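Local coordinates for RING finger protein unkempt homolog (Mus musculus, PDB 5ELH), which binds RNA sequence-specifically through CCCH zinc fingers, three of them in this fragment, and represses translation to shape the early morphology of cortical neurons, at residues 37-42 with 82-87; 88-93 with 117-122; 96-101 with 126-131. All blocks are in the same frame, centred on the assembly; numbering follows the deposited sequence.

Interaction 1: 37-42 with 82-87; sequences FVNQRR and RTTGDT
Thr-84 holds OG1 beside its backbone N, opposite its carbonyl carbon (chi1 -52°), while Asn-39 tucks CG between its own N and carbonyl carbon (chi1 62°); these two turns bring the threonine hydroxyl up to the asparagine. The firm bond between them is backbone: Thr-84 N donates to Asn-39 O over 3.0 Å, almost straight at 174°. Around it the hydroxyl makes looser approaches, with Thr-84 OG1 3.2 Å from Asn-39 O and 3.5 Å from Asn-39 OD1, both weak and competing for one proton. Next comes a directed relay. Thr-83 OG1 gives its proton to Thr-87 OG1 at 2.7 Å, Thr-87 OG1 gives its own to a water at 2.8 Å, and that water donates to Gln-40 O, 2.6 Å away, and to Thr-84 O, bridging the two segments. The aliphatic part of Arg-42 crosses Thr-87 at a slant, with Arg-42 CD 3.6 Å from Thr-87 O, and its guanidinium goes on to Phe-11 O and Leu-8 O. The Gln-40 amide is held within its own finger, where OE1 accepts from Phe-37 N and from the backbone N of the zinc ligand His-36. The contact thus joins the chain leaving the first zinc site to the end of the next finger, where the chain runs into helix 87-90, whose first residue is Thr-87, with Arg-42 reaching back to helix 3-10.

Interaction 2: 88-93 with 117-122; sequences ERRYHL and HCAFAH. With ZN (zinc ion), chain F.
Tyr-91 OH and His-117 O lie just 2.4 Å apart, very short for a hydrogen bond from phenol to carbonyl; the bond is clear, its exact length doubtful. It ties the end of helix 87-90 to a CCCH zinc finger, whose zinc ion is held by Cys-118 and His-122 here and completed by Cys-101 and Cys-111. The carbonyl oxygen sits at the edge of the tyrosine ring, near its plane, while the methyl of Ala-119 comes over one face, CB 4.2 Å from the ring centroid in a CH-pi contact displaced toward the rim. That same methyl also touches Arg-90: CB lies over a face of the guanidinium, 3.6 Å from Arg-90 NH2. The arginine gets there because its chain, otherwise extended at chi2, bends at chi3 (50°) and folds across the alanine. Its contact is one of packing, since Arg-90 NH2 and Ala-119 N, although close, are both donors. Arg-90 NH1 meets Phe-120 at the ring's edge, 3.6 Å from CE1, with guanidinium and ring planes 52° apart, which is not a face-on cation-pi stack. His-117 sends its imidazole elsewhere, to Tyr-7 OH and Thr-31 O, and Tyr-91 packs on Tyr-7 as well, so helix 3-10 shares in this junction. On the metal side, Cys-118 SG stands 2.4 Å from the zinc ion and His-122 NE2 2.1 Å from it. The thiolate of Cys-118 has a further partner that probably eases its negative charge: Phe-120 N donates to Cys-118 SG over 3.4 Å at 163°.

Interaction 3: 96-101 with 126-131; sequences YKTGIC and DLRSPV. With ZN (zinc ion), chain F.
Three hydrogen bonds join Arg-128 and Asp-126 to the chain leading into the third zinc site. Arg-128 N donates to Lys-97 O over 2.9 Å; Arg-128 NH1 meets a lone pair of Tyr-96 O in the carbonyl plane at 2.7 Å, and that oxygen lies almost in the guanidinium plane. The bend of the arginine chain at chi3 (-79°) swings NH1 back onto that carbonyl, while NH2 goes to Leu-93 O. The third is also a salt bridge: Lys-97 NZ meets Asp-126 OD2 on its syn side at 3.1 Å, and a water bound to Asp-126 OD1 lies weakly against the same NZ. Another water links Thr-98 O with Arg-128 O. Apolar contacts fill in the rest: Ile-100 CD1 rests 3.8 Å from Leu-127 CD2, and Thr-98 CG2 packs on Pro-130. A methionine in place of Arg-128 would probably leave the carbonyls of Tyr-96 and Leu-93 without the guanidinium that serves both, with the backbone bond to Lys-97 O remaining. Lys-97 NZ also bonds Cys-118 O and Phe-120 O, so its charge is probably shared between the carboxylate and the backbone carbonyls of the CCCH finger.

In the fold
Interaction 1 closes along the chain before interactions 2 and 3 open, and those two interleave. Interactions 1 and 2, with centres 13 Å apart, share helix 87-90 and meet where Arg-42 CB packs on Glu-88 CG. Interactions 2 and 3 are closer, 8 Å between centres; Ala-121 N probably bonds to Gly-99 O at 2.9 Å, and both contribute ligands to one zinc ion, Cys-118 and His-122 from the one and Cys-101 from the other. Interactions 1 and 3 lie on opposite sides of the chain's centre, nearest atoms about 7 Å apart. Interaction 1 holds no zinc ligand, though the Gln-40 side chain is about 8 Å from another zinc ion.

Interaction 1: 37-42 with 82-87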
loop_
_atom_site.group_PDB
_atom_site.type_symbol
_atom_site.label_atom_id
_atom_site.label_comp_id
_atom_site.label_asym_id
_atom_site.label_seq_id
_atom_site.Cartn_x
_atom_site.Cartn_y
_atom_site.Cartn_z
ATOM N N PHE A 37 5.488 -15.787 -10.320
ATOM C CA PHE A 37 4.701 -16.994 -10.555
ATOM C C PHE A 37 3.694 -17.156 -9.447
ATOM O O PHE A 37 3.933 -16.742 -8.319
ATOM C CB PHE A 37 5.594 -18.225 -10.639
ATOM C CG PHE A 37 6.654 -18.107 -11.685
ATOM C CD1 PHE A 37 6.328 -18.197 -13.018
ATOM C CD2 PHE A 37 7.967 -17.870 -11.326
ATOM C CE1 PHE A 37 7.304 -18.071 -13.990
ATOM C CE2 PHE A 37 8.950 -17.745 -12.294
ATOM C CZ PHE A 37 8.614 -17.847 -13.627
ATOM N N VAL A 38 2.559 -17.756 -9.782
ATOM C CA VAL A 38 1.467 -17.880 -8.828
ATOM C C VAL A 38 1.913 -18.566 -7.536
ATOM O O VAL A 38 1.454 -18.203 -6.446
ATOM C CB VAL A 38 0.270 -18.618 -9.465
ATOM C CG1 VAL A 38 -0.787 -18.946 -8.418
ATOM C CG2 VAL A 38 -0.321 -17.764 -10.562
ATOM N N ASN A 39 2.815 -19.538 -7.638
ATOM C CA ASN A 39 3.281 -20.224 -6.433
ATOM C C ASN A 39 4.168 -19.365 -5.534
ATOM O O ASN A 39 4.517 -19.787 -4.434
ATOM C CB ASN A 39 3.957 -21.561 -6.755
ATOM C CG ASN A 39 5.187 -21.415 -7.616
ATOM O OD1 ASN A 39 5.688 -20.318 -7.841
ATOM N ND2 ASN A 39 5.682 -22.539 -8.108
ATOM N N GLN A 40 4.502 -18.157 -5.980
ATOM C CA GLN A 40 5.248 -17.213 -5.140
ATOM C C GLN A 40 4.343 -16.254 -4.376
ATOM O O GLN A 40 4.799 -15.544 -3.472
ATOM C CB GLN A 40 6.214 -16.399 -5.988
ATOM C CG GLN A 40 7.247 -17.223 -6.696
ATOM C CD GLN A 40 8.016 -16.412 -7.723
ATOM O OE1 GLN A 40 7.447 -15.584 -8.435
ATOM N NE2 GLN A 40 9.321 -16.638 -7.794
ATOM N N ARG A 41 3.064 -16.232 -4.735
ATOM C CA ARG A 41 2.123 -15.291 -4.161
ATOM C C ARG A 41 1.864 -15.652 -2.707
ATOM O O ARG A 41 1.652 -16.817 -2.391
ATOM C CB ARG A 41 0.810 -15.321 -4.951
ATOM C CG ARG A 41 -0.343 -14.545 -4.321
ATOM C CD ARG A 41 -1.611 -14.621 -5.169
ATOM N NE ARG A 41 -2.757 -14.026 -4.482
ATOM C CZ ARG A 41 -3.608 -14.692 -3.700
ATOM N NH1 ARG A 41 -3.475 -15.997 -3.493
ATOM N NH2 ARG A 41 -4.609 -14.045 -3.117
ATOM N N ARG A 42 1.914 -14.661 -1.823
ATOM C CA ARG A 42 1.433 -14.854 -0.459
ATOM C C ARG A 42 0.164 -14.044 -0.201
ATOM O O ARG A 42 -0.019 -12.949 -0.743
ATOM C CB ARG A 42 2.516 -14.514 0.575
ATOM C CG ARG A 42 3.017 -13.098 0.523
ATOM C CD ARG A 42 3.876 -12.793 1.747
ATOM N NE ARG A 42 3.075 -12.483 2.927
ATOM C CZ ARG A 42 2.768 -11.254 3.339
ATOM N NH1 ARG A 42 3.178 -10.182 2.666
ATOM N NH2 ARG A 42 2.055 -11.096 4.441
ATOM N N ARG A 82 2.451 -23.367 1.950
ATOM C CA ARG A 82 3.888 -23.423 1.761
ATOM C C ARG A 82 4.230 -22.835 0.396
ATOM O O ARG A 82 4.540 -23.540 -0.552
ATOM C CB ARG A 82 4.386 -24.858 1.889
ATOM C CG ARG A 82 5.824 -24.954 2.369
ATOM C CD ARG A 82 6.286 -26.395 2.441
ATOM N NE ARG A 82 5.388 -27.246 3.224
ATOM C CZ ARG A 82 5.486 -27.447 4.535
ATOM N NH1 ARG A 82 6.437 -26.851 5.247
ATOM N NH2 ARG A 82 4.621 -28.249 5.139
ATOM N N THR A 83 4.131 -21.519 0.308
ATOM C CA THR A 83 4.479 -20.797 -0.900
ATOM C C THR A 83 5.982 -20.903 -1.105
ATOM O O THR A 83 6.700 -21.340 -0.210
ATOM C CB THR A 83 4.069 -19.331 -0.768
ATOM O OG1 THR A 83 4.740 -18.748 0.362
ATOM C CG2 THR A 83 2.570 -19.227 -0.559
ATOM N N THR A 84 6.466 -20.525 -2.283
ATOM C CA THR A 84 7.894 -20.555 -2.533
ATOM C C THR A 84 8.591 -19.652 -1.521
ATOM O O THR A 84 8.196 -18.506 -1.321
ATOM C CB THR A 84 8.241 -20.103 -3.967
ATOM O OG1 THR A 84 7.468 -20.856 -4.909
ATOM C CG2 THR A 84 9.722 -20.324 -4.255
ATOM N N GLY A 85 9.609 -20.192 -0.866
ATOM C CA GLY A 85 10.370 -19.442 0.115
ATOM C C GLY A 85 9.680 -19.366 1.464
ATOM O O GLY A 85 10.158 -18.674 2.362
ATOM N N ASP A 86 8.556 -20.072 1.595
ATOM C CA ASP A 86 7.811 -20.152 2.849
ATOM C C ASP A 86 7.388 -18.765 3.296
ATOM O O ASP A 86 7.406 -18.437 4.494
ATOM C CB ASP A 86 8.670 -20.821 3.924
ATOM C CG ASP A 86 7.849 -21.452 5.037
ATOM O OD1 ASP A 86 6.613 -21.631 4.879
ATOM O OD2 ASP A 86 8.461 -21.791 6.077
ATOM N N THR A 87 6.975 -17.957 2.325
ATOM C CA THR A 87 6.736 -16.543 2.577
ATOM C C THR A 87 5.458 -16.225 3.354
ATOM O O THR A 87 5.369 -15.153 3.942
ATOM C CB THR A 87 6.752 -15.717 1.275
ATOM O OG1 THR A 87 5.791 -16.241 0.356
ATOM C CG2 THR A 87 8.144 -15.746 0.637
HETATM O O HOH W 1 6.979 -15.994 -2.182
#

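Interaction 2: 88-93 with 117-122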
loop_
_atom_site.group_PDB
_atom_site.type_symbol
_atom_site.label_atom_id
_atom_site.label_comp_id
_atom_site.label_asym_id
_atom_site.label_seq_id
_atom_site.Cartn_x
_atom_site.Cartn_y
_atom_site.Cartn_z
ATOM N N GLU A 88 4.465 -17.115 3.368
ATOM C CA GLU A 88 3.276 -16.821 4.161
ATOM C C GLU A 88 3.617 -16.860 5.651
ATOM O O GLU A 88 3.126 -16.045 6.426
ATOM C CB GLU A 88 2.098 -17.754 3.828
ATOM C CG GLU A 88 1.371 -17.340 2.552
ATOM C CD GLU A 88 -0.036 -17.924 2.431
ATOM O OE1 GLU A 88 -0.418 -18.797 3.246
ATOM O OE2 GLU A 88 -0.764 -17.479 1.522
ATOM N N ARG A 89 4.469 -17.796 6.049
ATOM C CA ARG A 89 4.864 -17.906 7.451
ATOM C C ARG A 89 5.839 -16.797 7.828
ATOM O O ARG A 89 5.704 -16.158 8.865
ATOM C CB ARG A 89 5.507 -19.271 7.705
ATOM C CG ARG A 89 6.118 -19.420 9.081
ATOM C CD ARG A 89 5.495 -20.497 9.921
ATOM N NE ARG A 89 6.429 -21.585 10.148
ATOM C CZ ARG A 89 6.550 -22.264 11.284
ATOM N NH1 ARG A 89 5.778 -21.996 12.325
ATOM N NH2 ARG A 89 7.460 -23.223 11.372
ATOM N N ARG A 90 6.821 -16.569 6.968
ATOM C CA ARG A 90 7.903 -15.646 7.277
ATOM C C ARG A 90 7.448 -14.187 7.353
ATOM O O ARG A 90 8.056 -13.381 8.057
ATOM C CB ARG A 90 9.022 -15.819 6.246
ATOM C CG ARG A 90 9.877 -17.063 6.488
ATOM C CD ARG A 90 10.806 -17.395 5.320
ATOM N NE ARG A 90 11.592 -16.252 4.853
ATOM C CZ ARG A 90 12.794 -15.911 5.316
ATOM N NH1 ARG A 90 13.371 -16.614 6.288
ATOM N NH2 ARG A 90 13.423 -14.853 4.812
ATOM N N TYR A 91 6.388 -13.845 6.629
ATOM C CA TYR A 91 5.875 -12.477 6.613
ATOM C C TYR A 91 4.536 -12.377 7.340
ATOM O O TYR A 91 3.801 -11.400 7.195
ATOM C CB TYR A 91 5.804 -11.949 5.179
ATOM C CG TYR A 91 7.196 -11.883 4.589
ATOM C CD1 TYR A 91 7.737 -12.975 3.927
ATOM C CD2 TYR A 91 7.993 -10.763 4.765
ATOM C CE1 TYR A 91 9.007 -12.943 3.415
ATOM C CE2 TYR A 91 9.263 -10.718 4.261
ATOM C CZ TYR A 91 9.774 -11.814 3.586
ATOM O OH TYR A 91 11.051 -11.791 3.072
ATOM N N HIS A 92 4.260 -13.384 8.153
ATOM C CA HIS A 92 3.058 -13.415 8.984
ATOM C C HIS A 92 3.195 -12.438 10.153
ATOM O O HIS A 92 4.305 -12.212 10.671
ATOM C CB HIS A 92 2.847 -14.833 9.517
ATOM C CG HIS A 92 1.433 -15.149 9.899
ATOM N ND1 HIS A 92 0.816 -14.606 11.008
ATOM C CD2 HIS A 92 0.528 -15.984 9.337
ATOM C CE1 HIS A 92 -0.419 -15.072 11.094
ATOM N NE2 HIS A 92 -0.613 -15.920 10.101
ATOM N N LEU A 93 2.067 -11.857 10.550
ATOM C CA LEU A 93 1.999 -10.957 11.709
ATOM C C LEU A 93 2.598 -11.575 12.973
ATOM O O LEU A 93 3.186 -10.885 13.799
ATOM C CB LEU A 93 0.545 -10.544 11.970
ATOM C CG LEU A 93 -0.014 -9.498 11.002
ATOM C CD1 LEU A 93 -1.539 -9.475 11.037
ATOM C CD2 LEU A 93 0.563 -8.125 11.313
ATOM N N HIS A 117 15.217 -8.248 1.732
ATOM C CA HIS A 117 13.890 -8.781 2.025
ATOM C C HIS A 117 13.862 -9.715 3.231
ATOM O O HIS A 117 12.798 -10.205 3.593
ATOM C CB HIS A 117 13.308 -9.511 0.809
ATOM C CG HIS A 117 13.095 -8.626 -0.379
ATOM N ND1 HIS A 117 12.748 -7.297 -0.264
ATOM C CD2 HIS A 117 13.195 -8.875 -1.705
ATOM C CE1 HIS A 117 12.636 -6.768 -1.468
ATOM N NE2 HIS A 117 12.907 -7.703 -2.360
ATOM N N CYS A 118 15.016 -9.950 3.852
ATOM C CA CYS A 118 15.116 -10.917 4.938
ATOM C C CYS A 118 14.009 -10.713 5.975
ATOM O O CYS A 118 13.695 -9.586 6.347
ATOM C CB CYS A 118 16.472 -10.827 5.622
ATOM S SG CYS A 118 16.622 -12.023 6.958
ATOM N N ALA A 119 13.424 -11.818 6.422
ATOM C CA ALA A 119 12.265 -11.781 7.310
ATOM C C ALA A 119 12.651 -11.825 8.788
ATOM O O ALA A 119 11.787 -11.765 9.661
ATOM C CB ALA A 119 11.301 -12.932 6.972
ATOM N N PHE A 120 13.947 -11.926 9.066
ATOM C CA PHE A 120 14.433 -11.856 10.442
ATOM C C PHE A 120 15.003 -10.467 10.694
ATOM O O PHE A 120 15.354 -9.748 9.750
ATOM C CB PHE A 120 15.496 -12.929 10.705
ATOM C CG PHE A 120 14.937 -14.323 10.832
ATOM C CD1 PHE A 120 14.637 -15.071 9.704
ATOM C CD2 PHE A 120 14.716 -14.885 12.080
ATOM C CE1 PHE A 120 14.131 -16.350 9.816
ATOM C CE2 PHE A 120 14.205 -16.164 12.199
ATOM C CZ PHE A 120 13.913 -16.896 11.064
ATOM N N ALA A 121 15.095 -10.090 11.967
ATOM C CA ALA A 121 15.633 -8.787 12.340
ATOM C C ALA A 121 17.150 -8.803 12.372
ATOM O O ALA A 121 17.768 -9.726 12.901
ATOM C CB ALA A 121 15.096 -8.361 13.683
ATOM N N HIS A 122 17.745 -7.771 11.791
ATOM C CA HIS A 122 19.178 -7.561 11.887
ATOM C C HIS A 122 19.399 -6.375 12.800
ATOM O O HIS A 122 19.288 -5.226 12.378
ATOM C CB HIS A 122 19.775 -7.343 10.498
ATOM C CG HIS A 122 19.708 -8.561 9.632
ATOM N ND1 HIS A 122 20.802 -9.364 9.392
ATOM C CD2 HIS A 122 18.667 -9.139 8.985
ATOM C CE1 HIS A 122 20.443 -10.371 8.615
ATOM N NE2 HIS A 122 19.151 -10.263 8.361
HETATM ZN ZN ZN F . 18.911 -12.120 7.497
#

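Interaction 3: 96-101 with 126-131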
loop_
_atom_site.group_PDB
_atom_site.type_symbol
_atom_site.label_atom_id
_atom_site.label_comp_id
_atom_site.label_asym_id
_atom_site.label_seq_id
_atom_site.Cartn_x
_atom_site.Cartn_y
_atom_site.Cartn_z
ATOM N N TYR A 96 7.007 -12.240 11.548
ATOM C CA TYR A 96 7.880 -11.315 10.819
ATOM C C TYR A 96 8.712 -10.433 11.757
ATOM O O TYR A 96 8.178 -9.755 12.632
ATOM C CB TYR A 96 7.053 -10.447 9.868
ATOM C CG TYR A 96 7.848 -9.456 9.059
ATOM C CD1 TYR A 96 8.761 -9.874 8.097
ATOM C CD2 TYR A 96 7.669 -8.097 9.238
ATOM C CE1 TYR A 96 9.485 -8.961 7.353
ATOM C CE2 TYR A 96 8.388 -7.175 8.498
ATOM C CZ TYR A 96 9.288 -7.613 7.555
ATOM O OH TYR A 96 9.989 -6.690 6.830
ATOM N N LYS A 97 10.028 -10.482 11.562
ATOM C CA LYS A 97 11.004 -9.693 12.336
ATOM C C LYS A 97 10.870 -9.819 13.853
ATOM O O LYS A 97 11.174 -8.866 14.577
ATOM C CB LYS A 97 10.923 -8.209 11.958
ATOM C CG LYS A 97 11.101 -7.919 10.474
ATOM C CD LYS A 97 12.525 -7.659 10.131
ATOM C CE LYS A 97 12.682 -7.423 8.650
ATOM N NZ LYS A 97 14.111 -7.280 8.310
ATOM N N THR A 98 10.451 -10.987 14.336
ATOM C CA THR A 98 10.298 -11.208 15.779
ATOM C C THR A 98 11.525 -11.845 16.422
ATOM O O THR A 98 11.616 -11.914 17.647
ATOM C CB THR A 98 9.077 -12.097 16.086
ATOM O OG1 THR A 98 9.233 -13.368 15.452
ATOM C CG2 THR A 98 7.817 -11.437 15.586
ATOM N N GLY A 99 12.457 -12.314 15.595
ATOM C CA GLY A 99 13.686 -12.912 16.079
ATOM C C GLY A 99 14.886 -12.382 15.303
ATOM O O GLY A 99 14.721 -11.772 14.242
ATOM N N ILE A 100 16.084 -12.621 15.825
ATOM C CA ILE A 100 17.316 -12.140 15.199
ATOM C C ILE A 100 17.845 -13.134 14.155
ATOM O O ILE A 100 17.986 -14.324 14.435
ATOM C CB ILE A 100 18.421 -11.891 16.268
ATOM C CG1 ILE A 100 17.950 -10.870 17.309
ATOM C CG2 ILE A 100 19.719 -11.428 15.616
ATOM C CD1 ILE A 100 17.702 -9.471 16.757
ATOM N N CYS A 101 18.147 -12.639 12.956
ATOM C CA CYS A 101 18.711 -13.480 11.904
ATOM C C CYS A 101 20.043 -14.028 12.383
ATOM O O CYS A 101 20.790 -13.325 13.067
ATOM C CB CYS A 101 18.931 -12.667 10.622
ATOM S SG CYS A 101 19.233 -13.668 9.137
ATOM N N ASP A 126 15.572 -3.520 14.905
ATOM C CA ASP A 126 14.777 -3.975 13.772
ATOM C C ASP A 126 13.731 -4.984 14.218
ATOM O O ASP A 126 12.979 -5.493 13.398
ATOM C CB ASP A 126 15.697 -4.599 12.714
ATOM C CG ASP A 126 15.023 -4.786 11.360
ATOM O OD1 ASP A 126 14.074 -4.041 11.032
ATOM O OD2 ASP A 126 15.461 -5.682 10.606
ATOM N N LEU A 127 13.677 -5.275 15.518
ATOM C CA LEU A 127 12.707 -6.242 16.039
ATOM C C LEU A 127 11.318 -5.634 16.157
ATOM O O LEU A 127 11.173 -4.437 16.387
ATOM C CB LEU A 127 13.132 -6.739 17.418
ATOM C CG LEU A 127 14.330 -7.680 17.465
ATOM C CD1 LEU A 127 14.878 -7.767 18.885
ATOM C CD2 LEU A 127 13.938 -9.055 16.953
ATOM N N ARG A 128 10.299 -6.464 15.979
ATOM C CA ARG A 128 8.948 -6.098 16.373
ATOM C C ARG A 128 8.415 -7.170 17.303
ATOM O O ARG A 128 8.904 -8.300 17.307
ATOM C CB ARG A 128 8.027 -5.943 15.158
ATOM C CG ARG A 128 7.970 -7.151 14.254
ATOM C CD ARG A 128 7.113 -6.872 13.031
ATOM N NE ARG A 128 5.690 -6.960 13.336
ATOM C CZ ARG A 128 4.986 -8.092 13.367
ATOM N NH1 ARG A 128 5.556 -9.260 13.114
ATOM N NH2 ARG A 128 3.698 -8.051 13.674
ATOM N N SER A 129 7.420 -6.807 18.102
ATOM C CA SER A 129 6.768 -7.768 18.964
ATOM C C SER A 129 5.838 -8.592 18.096
ATOM O O SER A 129 5.250 -8.073 17.145
ATOM C CB SER A 129 5.976 -7.054 20.050
ATOM O OG SER A 129 6.807 -6.160 20.772
ATOM N N PRO A 130 5.716 -9.889 18.399
ATOM C CA PRO A 130 4.722 -10.649 17.651
ATOM C C PRO A 130 3.297 -10.141 17.862
ATOM O O PRO A 130 3.017 -9.429 18.830
ATOM C CB PRO A 130 4.884 -12.077 18.194
ATOM C CG PRO A 130 5.781 -11.986 19.360
ATOM C CD PRO A 130 6.565 -10.748 19.237
ATOM N N VAL A 131 2.423 -10.464 16.913
ATOM C CA VAL A 131 0.977 -10.376 17.112
ATOM C C VAL A 131 0.519 -11.814 17.316
ATOM O O VAL A 131 0.864 -12.686 16.529
ATOM C CB VAL A 131 0.258 -9.777 15.888
ATOM C CG1 VAL A 131 -1.268 -9.972 15.980
ATOM C CG2 VAL A 131 0.595 -8.305 15.739
HETATM ZN ZN ZN F . 18.911 -12.120 7.497
HETATM O O HOH W 2 13.950 -3.947 8.069
HETATM O O HOH W 3 10.008 -10.058 19.156
#